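Local coordinates for protein beta-1,3-glucanosyltransferase (Rhizomucor miehei CAU432, PDB 4WTP) that belongs to glycoside hydrolase family 17 and folds as a (beta/alpha)8 barrel, whose loops at the C-terminal strand ends generally frame the active site in this family, at residues G131-Y136 / A166-K171; M184-P189 / K220-G225. One frame throughout, in Å; residues are numbered along the deposited sequence.

Contact 1. Residues G131-Y136 / A166-K171; sequences GSEVLY and ADVYYK
Gly131 and Glu133 straddle Ala166 in parallel-sheet fashion: Ala166 N donates to Gly131 O at 3.2 Å and Glu133 N to Ala166 O at 2.8 Å, in the register that pairs Ser132 with Ala166. One residue on, the Asp167 carboxylate reaches across to the turn 134-136, and the chains diverge only beyond it. Its OD2 receives two weak bonds from the backbone of this helix-like turn, from Leu135 N at 3.1 Å and from Tyr136 N at 3.3 Å. The other oxygen, OD1, uses its anti lone pair for Val168 N at 2.8 Å, so the group is tied to its own backbone as well as to the opposite loop. A water bridges Ala166 O and Val134 N.

Farther out, mixed side-chain contacts take over toward the exposed rim. Tyr136 CB rests on Asp167 OD1 and Val168 CG2; with CG anti to the backbone N (chi1 169°) the ring runs on toward Tyr170, whose OH meets the ring edge 3.6 Å from CD1. The other methyl of Val168, CG1, lies across the extended Glu133 chain, 4.0 Å from OE2; that oxygen is held by Asn186 ND2. Lys171, bent at chi2, lays its CD 4.1 Å from Leu135 CB.

Strand 163-167 is bonded on its other side to strand 182-186 through the backbone of Asp167, while helix 142-156 makes the crossover between the two strands joined here. The Tyr169 ring packs on helix 196-212, stacked with His206.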
ATOM      1  N   GLY A 131      -0.909   8.074   7.154  1.00 14.13           N
ATOM      2  CA  GLY A 131      -1.643   7.078   7.917  1.00 15.00           C
ATOM      3  C   GLY A 131      -2.341   6.052   7.057  1.00 13.75           C
ATOM      4  O   GLY A 131      -2.683   6.302   5.889  1.00 13.07           O
ATOM      5  N   SER A 132      -2.582   4.899   7.658  1.00 12.33           N
ATOM      6  CA  SER A 132      -3.388   3.847   7.037  1.00 12.63           C
ATOM      7  C   SER A 132      -4.321   3.273   8.083  1.00 11.82           C
ATOM      8  O   SER A 132      -3.865   2.796   9.135  1.00 13.72           O
ATOM      9  CB  SER A 132      -2.475   2.730   6.522  1.00 13.62           C
ATOM     10  OG  SER A 132      -3.246   1.643   6.005  1.00 14.01           O
ATOM     11  N   GLU A 133      -5.618   3.399   7.826  1.00 12.15           N
ATOM     12  CA  GLU A 133      -6.673   2.911   8.733  1.00 12.58           C
ATOM     13  C   GLU A 133      -6.696   3.623  10.079  1.00 13.21           C
ATOM     14  O   GLU A 133      -7.126   3.044  11.085  1.00 13.64           O
ATOM     15  CB  GLU A 133      -6.680   1.384   8.850  1.00 13.88           C
ATOM     16  CG  GLU A 133      -7.201   0.808   7.537  1.00 14.89           C
ATOM     17  CD  GLU A 133      -7.113  -0.692   7.445  1.00 17.10           C
ATOM     18  OE1 GLU A 133      -7.201  -1.364   8.491  1.00 19.89           O
ATOM     19  OE2 GLU A 133      -6.989  -1.220   6.312  1.00 17.57           O
ATOM     20  N   VAL A 134      -6.300   4.893  10.087  1.00 13.09           N
ATOM     21  CA  VAL A 134      -6.345   5.696  11.319  1.00 13.60           C
ATOM     22  C   VAL A 134      -7.772   5.817  11.871  1.00 14.85           C
ATOM     23  O   VAL A 134      -7.989   5.664  13.079  1.00 15.02           O
ATOM     24  CB  VAL A 134      -5.734   7.086  11.089  1.00 14.12           C
ATOM     25  CG1 VAL A 134      -5.950   8.008  12.293  1.00 15.05           C
ATOM     26  CG2 VAL A 134      -4.253   6.938  10.768  1.00 15.53           C
ATOM     27  N   LEU A 135      -8.728   6.113  10.988  1.00 14.84           N
ATOM     28  CA  LEU A 135     -10.121   6.227  11.393  1.00 15.04           C
ATOM     29  C   LEU A 135     -10.789   4.864  11.595  1.00 14.67           C
ATOM     30  O   LEU A 135     -11.583   4.698  12.527  1.00 17.08           O
ATOM     31  CB  LEU A 135     -10.904   7.090  10.418  1.00 15.44           C
ATOM     32  CG  LEU A 135     -10.432   8.538  10.300  1.00 16.21           C
ATOM     33  CD1 LEU A 135     -11.342   9.271   9.325  1.00 16.97           C
ATOM     34  CD2 LEU A 135     -10.432   9.261  11.649  1.00 16.61           C
ATOM     35  N   TYR A 136     -10.434   3.867  10.781  1.00 14.33           N
ATOM     36  CA  TYR A 136     -10.932   2.506  11.061  1.00 14.04           C
ATOM     37  C   TYR A 136     -10.576   2.071  12.491  1.00 16.17           C
ATOM     38  O   TYR A 136     -11.426   1.532  13.215  1.00 16.93           O
ATOM     39  CB  TYR A 136     -10.390   1.499  10.044  1.00 14.77           C
ATOM     40  CG  TYR A 136     -10.657   0.075  10.462  1.00 16.52           C
ATOM     41  CD1 TYR A 136     -11.916  -0.504  10.291  1.00 17.76           C
ATOM     42  CD2 TYR A 136      -9.662  -0.669  11.090  1.00 17.32           C
ATOM     43  CE1 TYR A 136     -12.169  -1.805  10.700  1.00 21.96           C
ATOM     44  CE2 TYR A 136      -9.903  -1.971  11.518  1.00 20.48           C
ATOM     45  CZ  TYR A 136     -11.158  -2.526  11.308  1.00 20.34           C
ATOM     46  OH  TYR A 136     -11.425  -3.805  11.707  1.00 25.97           O
ATOM     47  N   ALA A 166      -4.891   6.599   3.614  1.00 10.15           N
ATOM     48  CA  ALA A 166      -5.437   5.294   3.232  1.00  9.47           C
ATOM     49  C   ALA A 166      -6.399   4.814   4.311  1.00  9.61           C
ATOM     50  O   ALA A 166      -6.080   4.914   5.498  1.00 10.94           O
ATOM     51  CB  ALA A 166      -4.296   4.278   3.094  1.00 10.11           C
ATOM     52  N   ASP A 167      -7.565   4.329   3.904  1.00  9.89           N
ATOM     53  CA  ASP A 167      -8.502   3.777   4.875  1.00 11.13           C
ATOM     54  C   ASP A 167      -9.481   2.872   4.181  1.00 10.53           C
ATOM     55  O   ASP A 167      -9.453   2.739   2.961  1.00 10.62           O
ATOM     56  CB  ASP A 167      -9.207   4.894   5.681  1.00 12.44           C
ATOM     57  CG  ASP A 167      -9.426   4.507   7.156  1.00 14.28           C
ATOM     58  OD1 ASP A 167      -9.770   3.355   7.429  1.00 14.19           O
ATOM     59  OD2 ASP A 167      -9.203   5.343   8.064  1.00 16.15           O
ATOM     60  N   VAL A 168     -10.384   2.283   4.959  1.00 11.26           N
ATOM     61  CA  VAL A 168     -11.407   1.404   4.419  1.00 11.05           C
ATOM     62  C   VAL A 168     -12.488   2.210   3.733  1.00 11.31           C
ATOM     63  O   VAL A 168     -12.553   3.446   3.885  1.00 12.29           O
ATOM     64  CB  VAL A 168     -12.003   0.494   5.507  1.00 12.70           C
ATOM     65  CG1 VAL A 168     -10.907  -0.378   6.070  1.00 13.34           C
ATOM     66  CG2 VAL A 168     -12.681   1.310   6.600  1.00 13.25           C
ATOM     67  N   TYR A 169     -13.338   1.538   2.967  1.00 11.01           N
ATOM     68  CA  TYR A 169     -14.156   2.259   1.995  1.00 12.71           C
ATOM     69  C   TYR A 169     -15.200   3.196   2.603  1.00 14.34           C
ATOM     70  O   TYR A 169     -15.646   4.132   1.929  1.00 16.73           O
ATOM     71  CB  TYR A 169     -14.794   1.306   0.994  1.00 13.98           C
ATOM     72  CG  TYR A 169     -15.912   0.440   1.544  1.00 14.44           C
ATOM     73  CD1 TYR A 169     -17.241   0.886   1.534  1.00 16.85           C
ATOM     74  CD2 TYR A 169     -15.636  -0.831   2.041  1.00 14.78           C
ATOM     75  CE1 TYR A 169     -18.262   0.080   2.031  1.00 19.49           C
ATOM     76  CE2 TYR A 169     -16.644  -1.640   2.545  1.00 16.51           C
ATOM     77  CZ  TYR A 169     -17.950  -1.171   2.535  1.00 19.78           C
ATOM     78  OH  TYR A 169     -18.955  -1.971   3.016  1.00 24.38           O
ATOM     79  N   TYR A 170     -15.545   2.947   3.867  1.00 14.07           N
ATOM     80  CA  TYR A 170     -16.567   3.726   4.566  1.00 14.92           C
ATOM     81  C   TYR A 170     -15.963   4.741   5.564  1.00 16.45           C
ATOM     82  O   TYR A 170     -16.686   5.276   6.412  1.00 17.92           O
ATOM     83  CB  TYR A 170     -17.544   2.750   5.248  1.00 15.38           C
ATOM     84  CG  TYR A 170     -16.882   1.718   6.137  1.00 16.34           C
ATOM     85  CD1 TYR A 170     -16.441   0.487   5.625  1.00 16.21           C
ATOM     86  CD2 TYR A 170     -16.714   1.959   7.494  1.00 16.53           C
ATOM     87  CE1 TYR A 170     -15.840  -0.456   6.442  1.00 16.72           C
ATOM     88  CE2 TYR A 170     -16.098   1.031   8.319  1.00 17.27           C
ATOM     89  CZ  TYR A 170     -15.689  -0.186   7.801  1.00 17.03           C
ATOM     90  OH  TYR A 170     -15.077  -1.105   8.621  1.00 19.75           O
ATOM     91  N   LYS A 171     -14.657   5.003   5.501  1.00 13.86           N
ATOM     92  CA  LYS A 171     -13.984   5.934   6.428  1.00 15.14           C
ATOM     93  C   LYS A 171     -13.265   7.095   5.716  1.00 16.15           C
ATOM     94  O   LYS A 171     -12.090   7.381   5.949  1.00 16.73           O
ATOM     95  CB  LYS A 171     -12.980   5.178   7.277  1.00 16.21           C
ATOM     96  CG  LYS A 171     -13.597   4.332   8.364  1.00 16.89           C
ATOM     97  CD  LYS A 171     -14.404   5.171   9.338  1.00 18.29           C
ATOM     98  CE  LYS A 171     -14.792   4.310  10.515  1.00 20.94           C
ATOM     99  NZ  LYS A 171     -15.547   5.106  11.515  1.00 25.25           N
TER
HETATM  100  O   HOH W   1      -5.670   6.807   7.675  1.00 17.78           O

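Contact 2. Residues M184-P189 / K220-G225; sequences MMNAFP and KISETG
Asn186 and Glu223 lie flat against each other, the amide and carboxylate planes only 8° apart, with Glu223 OE1 3.5 Å from Asn186 CG. Paired in register, both residues project from the same face of the sheet, and with CG anti to the carbonyl carbon in each (chi1 -63° for Glu223) the two flat ends overlap. A water closes the pair, donating to Asn186 OD1 at 2.8 Å and to Glu223 OE2 at 2.9 Å. The amide nitrogen of Asn186 is held by residues of segment 131-136. In one of its two conformers Ser222 also offers its hydroxyl to Asn186 OD1, a bond that is doubtful as a permanent feature.

Beyond the strand, Phe188 meets the same carboxylate. OE1 of Glu223 sits at the ring edge, 3.4 Å from CE1, and the carboxylate is turned 63° from the ring. Thr224 instead lies over one ring face, its CA 4.1 Å from the Phe188 ring centroid in a CH-pi contact. Ala187 N donates to Glu223 O, and the hydroxyl of Thr224 donates to Ala187 O at 2.6 Å and also meets Tyr246 OH, so backbone and side chain bind the two loops where the strands run out.

On the reverse face Met185 and Ile221 run side by side, CE to CD1 4.1 Å, and Met185 continues onto helix 196-212. Between Met185 and Asn186 the register slips by one residue: Met185 O takes Ser222 N at 2.9 Å and, more weakly, Glu223 N. This is a beta bulge between parallel strands, and it brings Glu223 level with Asn186. Strand 182-186, helix 196-212 and strand 219-223 form a beta-alpha-beta unit of the (beta/alpha)8 barrel, with Asn186 and Glu223 toward the C-terminal ends of their strands.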
ATOM      1  N   MET A 184      -6.805   7.007  -0.973  1.00  9.62           N
ATOM      2  CA  MET A 184      -6.369   5.641  -1.262  1.00 10.16           C
ATOM      3  C   MET A 184      -7.161   4.648  -0.423  1.00 10.08           C
ATOM      4  O   MET A 184      -7.235   4.747   0.809  1.00 10.40           O
ATOM      5  CB  MET A 184      -4.879   5.440  -0.985  1.00 10.75           C
ATOM      6  CG  MET A 184      -3.947   6.395  -1.715  1.00 11.02           C
ATOM      7  SD  MET A 184      -2.157   5.857  -1.774  1.00 12.08           S
ATOM      8  CE  MET A 184      -2.220   4.772  -3.233  1.00 14.16           C
ATOM      9  N   MET A 185      -7.752   3.686  -1.088  1.00  9.32           N
ATOM     10  CA  MET A 185      -8.542   2.650  -0.435  1.00  8.76           C
ATOM     11  C   MET A 185      -7.772   1.391  -0.074  1.00  8.74           C
ATOM     12  O   MET A 185      -7.065   0.850  -0.861  1.00  9.26           O
ATOM     13  CB  MET A 185      -9.666   2.249  -1.377  1.00 20.00           C
ATOM     14  CG  MET A 185     -10.682   1.253  -0.774  1.00 20.00           C
ATOM     15  SD  MET A 185     -12.087   0.689  -1.887  1.00 20.00           S
ATOM     16  CE  MET A 185     -11.218  -0.373  -3.123  1.00 20.00           C
ATOM     17  N   ASN A 186      -7.994   0.931   1.149  1.00  8.79           N
ATOM     18  CA  ASN A 186      -7.550  -0.425   1.529  1.00  9.33           C
ATOM     19  C   ASN A 186      -8.802  -1.262   1.548  1.00  9.43           C
ATOM     20  O   ASN A 186      -9.776  -0.897   2.232  1.00 10.58           O
ATOM     21  CB  ASN A 186      -7.004  -0.452   2.955  1.00 10.57           C
ATOM     22  CG  ASN A 186      -5.759   0.384   3.165  1.00 11.88           C
ATOM     23  OD1 ASN A 186      -5.024   0.712   2.251  1.00 11.60           O
ATOM     24  ND2 ASN A 186      -5.487   0.670   4.424  1.00 13.66           N
ATOM     25  N   ALA A 187      -8.814  -2.387   0.845  1.00 10.32           N
ATOM     26  CA  ALA A 187      -9.996  -3.256   0.878  1.00 10.34           C
ATOM     27  C   ALA A 187      -9.567  -4.675   0.621  1.00 10.28           C
ATOM     28  O   ALA A 187      -8.859  -4.941  -0.361  1.00 12.10           O
ATOM     29  CB  ALA A 187     -11.017  -2.818  -0.174  1.00 11.55           C
ATOM     30  N   PHE A 188     -10.055  -5.601   1.437  1.00 10.99           N
ATOM     31  CA  PHE A 188      -9.795  -7.016   1.257  1.00 10.89           C
ATOM     32  C   PHE A 188     -11.080  -7.809   1.329  1.00 11.06           C
ATOM     33  O   PHE A 188     -11.511  -8.202   2.432  1.00 12.01           O
ATOM     34  CB  PHE A 188      -8.869  -7.528   2.354  1.00 11.11           C
ATOM     35  CG  PHE A 188      -7.459  -6.990   2.264  1.00 10.52           C
ATOM     36  CD1 PHE A 188      -7.145  -5.744   2.835  1.00 12.49           C
ATOM     37  CD2 PHE A 188      -6.439  -7.739   1.645  1.00 10.26           C
ATOM     38  CE1 PHE A 188      -5.852  -5.240   2.764  1.00 12.24           C
ATOM     39  CE2 PHE A 188      -5.134  -7.240   1.591  1.00 11.25           C
ATOM     40  CZ  PHE A 188      -4.855  -5.992   2.141  1.00 10.53           C
ATOM     41  N   PRO A 189     -11.677  -8.114   0.166  1.00 11.66           N
ATOM     42  CA  PRO A 189     -12.825  -9.004   0.149  1.00 12.37           C
ATOM     43  C   PRO A 189     -12.610 -10.327   0.918  1.00 12.75           C
ATOM     44  O   PRO A 189     -13.575 -10.877   1.477  1.00 12.18           O
ATOM     45  CB  PRO A 189     -13.057  -9.211  -1.343  1.00 14.36           C
ATOM     46  CG  PRO A 189     -12.691  -7.865  -1.934  1.00 14.65           C
ATOM     47  CD  PRO A 189     -11.486  -7.438  -1.136  1.00 13.23           C
ATOM     48  N   LYS A 220      -7.219   6.155  -5.625  0.51  9.30           N
ATOM     49  CA  LYS A 220      -6.325   5.056  -5.934  0.51  9.44           C
ATOM     50  C   LYS A 220      -6.579   3.946  -4.916  0.51  9.12           C
ATOM     51  O   LYS A 220      -7.311   4.128  -3.939  0.51  9.76           O
ATOM     52  CB  LYS A 220      -4.864   5.537  -5.883  0.51 10.13           C
ATOM     53  CG  LYS A 220      -4.616   6.755  -6.766  0.51 10.81           C
ATOM     54  CD  LYS A 220      -3.146   7.127  -6.847  0.51 12.23           C
ATOM     55  CE  LYS A 220      -2.963   8.380  -7.676  0.51 14.64           C
ATOM     56  NZ  LYS A 220      -1.810   8.184  -8.588  0.51 16.67           N
ATOM     57  N   ILE A 221      -5.984   2.787  -5.156  1.00  9.32           N
ATOM     58  CA  ILE A 221      -6.108   1.652  -4.221  1.00  9.02           C
ATOM     59  C   ILE A 221      -4.756   1.431  -3.562  1.00  8.96           C
ATOM     60  O   ILE A 221      -3.788   1.088  -4.237  1.00 10.05           O
ATOM     61  CB  ILE A 221      -6.664   0.397  -4.919  1.00  8.74           C
ATOM     62  CG1 ILE A 221      -8.057   0.698  -5.507  1.00  9.93           C
ATOM     63  CG2 ILE A 221      -6.714  -0.780  -3.950  1.00  9.57           C
ATOM     64  CD1 ILE A 221      -8.657  -0.450  -6.299  1.00 11.36           C
ATOM     65  N   SER A 222      -4.677   1.612  -2.246  0.59  8.36           N
ATOM     66  CA  SER A 222      -3.408   1.443  -1.547  0.59  8.90           C
ATOM     67  C   SER A 222      -3.119   0.006  -1.135  0.59  8.72           C
ATOM     68  O   SER A 222      -1.960  -0.338  -0.955  0.59  8.88           O
ATOM     69  CB  SER A 222      -3.338   2.363  -0.340  0.59  9.53           C
ATOM     70  OG  SER A 222      -4.607   2.403   0.267  0.59  9.21           O
ATOM     71  N   GLU A 223      -4.160  -0.814  -0.981  1.00  8.55           N
ATOM     72  CA  GLU A 223      -3.944  -2.226  -0.618  1.00  9.91           C
ATOM     73  C   GLU A 223      -5.124  -3.074  -1.045  1.00  8.75           C
ATOM     74  O   GLU A 223      -6.298  -2.739  -0.737  1.00 10.11           O
ATOM     75  CB  GLU A 223      -3.828  -2.454   0.903  1.00 11.42           C
ATOM     76  CG  GLU A 223      -2.701  -1.820   1.665  1.00 12.83           C
ATOM     77  CD  GLU A 223      -2.870  -2.008   3.151  1.00 15.86           C
ATOM     78  OE1 GLU A 223      -3.877  -2.575   3.591  1.00 18.28           O
ATOM     79  OE2 GLU A 223      -2.042  -1.524   3.903  1.00 20.90           O
ATOM     80  N   THR A 224      -4.810  -4.215  -1.675  1.00  9.22           N
ATOM     81  CA  THR A 224      -5.720  -5.355  -1.738  1.00  8.89           C
ATOM     82  C   THR A 224      -4.865  -6.558  -2.129  1.00  8.91           C
ATOM     83  O   THR A 224      -3.788  -6.401  -2.717  1.00  8.83           O
ATOM     84  CB  THR A 224      -6.866  -5.167  -2.739  1.00  8.85           C
ATOM     85  OG1 THR A 224      -7.838  -6.175  -2.468  1.00  9.60           O
ATOM     86  CG2 THR A 224      -6.395  -5.352  -4.187  1.00 10.64           C
ATOM     87  N   GLY A 225      -5.331  -7.744  -1.766  1.00  8.62           N
ATOM     88  CA  GLY A 225      -4.595  -8.978  -2.035  1.00  8.21           C
ATOM     89  C   GLY A 225      -5.388 -10.157  -1.512  1.00  7.61           C
ATOM     90  O   GLY A 225      -6.496  -9.983  -0.992  1.00  9.19           O
TER
HETATM   91  O   HOH W   2      -2.358   1.258   3.078  1.00 16.68           O

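In the fold
Contacts 1 and 2 follow one another round the barrel, their centres about 10 Å apart, and strands 163-167 and 182-186 join them as neighbours. The backbone seam is Asn186 N to Asp167 O at 2.9 Å. On the face that carries Ser132 and Asn186, the amide nitrogen of Asn186 lies 2.9 Å from Ser132 OG, so a side chain stacked on Glu223 in contact 2 is steered from contact 1. Ala166 CB packs against Asn186 OD1 at 3.7 Å. Glu133 OE2 and Glu223 OE1 come within 4.3 Å of each other at the C-terminal end of the barrel, where the active site lies in proteins of this fold.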